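Local coordinates for protein glycerophosphoryl diester phosphodiesterase (Agrobacterium tumefaciens str. C58, PDB 3KS6) that belongs to the glycerophosphoryl diester phosphodiesterase family, with a TIM-barrel fold and a bound magnesium ion, at residues Asp190-Gly195 / Ile218-Asp223. Residues are numbered along the deposited sequence; the frame is centred on the assembly and turned at random.
Sequences DTADAG and ITKALD
The ammonium group of Lys220 approaches the flat peptide carbonyl of Ala192 tilted 22° from its plane, while the carboxylate of Asp190 is reached through a water. Lys220 NZ donates to Ala192 O at 2.9 Å. The C=O...N angle of this bond is 148°. The preceding methylene comes almost as near, with Lys220 CE 3.1 Å from Ala192 O. At the carboxylate, OD1 of Asp190 accepts a hydrogen bond of 2.6 Å from the water, whose oxygen in turn accepts one of 3.0 Å from Lys220 NZ. Asp190 OD1 and Lys220 NZ themselves remain 5.1 Å apart, so the opposite charges are bridged by solvent, and Gln217 NE2 donates to the same carboxylate oxygen.

In this TIM-barrel family protein, the contact links the loop running from strand 184-188 into helix 194-202 with helix 215-224, which follows the next parallel strand, 206-210. Lys220 spans the gap between the loop and its own helix because its CG lies anti to the backbone N (chi1 171°) and the chain is extended beyond CG. Ile189 O takes a further hydrogen bond from NZ, so the carbonyls of Ile189 and Ala192, three residues apart, share the ammonium group with the water. The methyl of buried Ala192 points toward helix 215-224, its CB 4.5 Å from Lys220 CE. Just beyond it, Asp193 occupies the N-cap of helix 194-202, with OD1 accepting from Leu196 N.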
loop_
_atom_site.group_PDB
_atom_site.type_symbol
_atom_site.label_atom_id
_atom_site.label_comp_id
_atom_site.label_asym_id
_atom_site.label_seq_id
_atom_site.Cartn_x
_atom_site.Cartn_y
_atom_site.Cartn_z
ATOM N N ASP A 190 6.835 4.182 -13.564
ATOM C CA ASP A 190 7.334 4.106 -14.948
ATOM C C ASP A 190 6.277 4.471 -15.994
ATOM O O ASP A 190 6.643 4.684 -17.134
ATOM C CB ASP A 190 7.940 2.728 -15.271
ATOM C CG ASP A 190 9.225 2.424 -14.488
ATOM O OD1 ASP A 190 9.877 3.360 -13.964
ATOM O OD2 ASP A 190 9.554 1.224 -14.426
ATOM N N THR A 191 4.992 4.524 -15.610
ATOM C CA THR A 191 3.917 4.981 -16.476
ATOM C C THR A 191 3.489 6.444 -16.259
ATOM O O THR A 191 2.637 6.975 -16.967
ATOM C CB THR A 191 2.690 4.053 -16.387
ATOM O OG1 THR A 191 2.035 4.204 -15.114
ATOM C CG2 THR A 191 3.103 2.588 -16.631
ATOM N N ALA A 192 4.095 7.118 -15.296
ATOM C CA ALA A 192 3.773 8.481 -14.983
ATOM C C ALA A 192 4.604 9.412 -15.838
ATOM O O ALA A 192 5.744 9.095 -16.182
ATOM C CB ALA A 192 4.075 8.768 -13.481
ATOM N N ASP A 193 4.036 10.575 -16.104
ATOM C CA ASP A 193 4.700 11.681 -16.743
ATOM C C ASP A 193 3.858 12.931 -16.545
ATOM O O ASP A 193 2.711 12.847 -16.050
ATOM C CB ASP A 193 4.981 11.364 -18.209
ATOM C CG ASP A 193 3.739 11.017 -18.993
ATOM O OD1 ASP A 193 2.734 11.734 -18.887
ATOM O OD2 ASP A 193 3.771 10.020 -19.749
ATOM N N ALA A 194 4.420 14.083 -16.907
ATOM C CA ALA A 194 3.746 15.378 -16.728
ATOM C C ALA A 194 2.366 15.446 -17.370
ATOM O O ALA A 194 1.443 16.007 -16.790
ATOM C CB ALA A 194 4.635 16.535 -17.291
ATOM N N GLY A 195 2.244 14.923 -18.593
ATOM C CA GLY A 195 0.965 14.967 -19.303
ATOM C C GLY A 195 -0.108 14.152 -18.588
ATOM O O GLY A 195 -1.248 14.577 -18.520
ATOM N N ILE A 218 12.490 7.507 -7.776
ATOM C CA ILE A 218 12.221 8.385 -6.657
ATOM C C ILE A 218 12.364 9.849 -7.065
ATOM O O ILE A 218 11.470 10.651 -6.794
ATOM C CB ILE A 218 13.125 8.065 -5.441
ATOM C CG1 ILE A 218 12.803 6.673 -4.855
ATOM C CG2 ILE A 218 12.999 9.188 -4.375
ATOM C CD1 ILE A 218 13.861 6.116 -3.908
ATOM N N THR A 219 13.458 10.187 -7.752
ATOM C CA THR A 219 13.687 11.576 -8.181
ATOM C C THR A 219 12.634 12.018 -9.208
ATOM O O THR A 219 12.179 13.158 -9.206
ATOM C CB THR A 219 15.129 11.733 -8.755
ATOM O OG1 THR A 219 16.080 11.508 -7.711
ATOM C CG2 THR A 219 15.294 13.112 -9.363
ATOM N N LYS A 220 12.187 11.092 -10.065
ATOM C CA LYS A 220 11.144 11.432 -11.020
ATOM C C LYS A 220 9.857 11.810 -10.271
ATOM O O LYS A 220 9.205 12.801 -10.593
ATOM C CB LYS A 220 10.892 10.267 -11.960
ATOM C CG LYS A 220 9.708 10.409 -12.864
ATOM C CD LYS A 220 9.583 9.144 -13.705
ATOM C CE LYS A 220 8.375 9.201 -14.586
ATOM N NZ LYS A 220 8.298 7.963 -15.431
ATOM N N ALA A 221 9.496 11.003 -9.285
ATOM C CA ALA A 221 8.312 11.244 -8.436
ATOM C C ALA A 221 8.387 12.626 -7.748
ATOM O O ALA A 221 7.419 13.415 -7.754
ATOM C CB ALA A 221 8.180 10.075 -7.383
ATOM N N LEU A 222 9.555 12.931 -7.171
ATOM C CA LEU A 222 9.787 14.228 -6.524
ATOM C C LEU A 222 9.753 15.387 -7.513
ATOM O O LEU A 222 9.117 16.392 -7.237
ATOM C CB LEU A 222 11.085 14.213 -5.707
ATOM C CG LEU A 222 11.187 13.231 -4.531
ATOM C CD1 LEU A 222 12.661 13.051 -4.050
ATOM C CD2 LEU A 222 10.247 13.670 -3.346
ATOM N N ASP A 223 10.399 15.226 -8.667
ATOM C CA ASP A 223 10.384 16.215 -9.753
ATOM C C ASP A 223 8.998 16.447 -10.282
ATOM O O ASP A 223 8.639 17.565 -10.567
ATOM C CB ASP A 223 11.277 15.787 -10.937
ATOM C CG ASP A 223 12.769 15.959 -10.653
ATOM O OD1 ASP A 223 13.116 16.602 -9.635
ATOM O OD2 ASP A 223 13.567 15.430 -11.456
HETATM O O HOH W 1 10.192 5.904 -14.439
#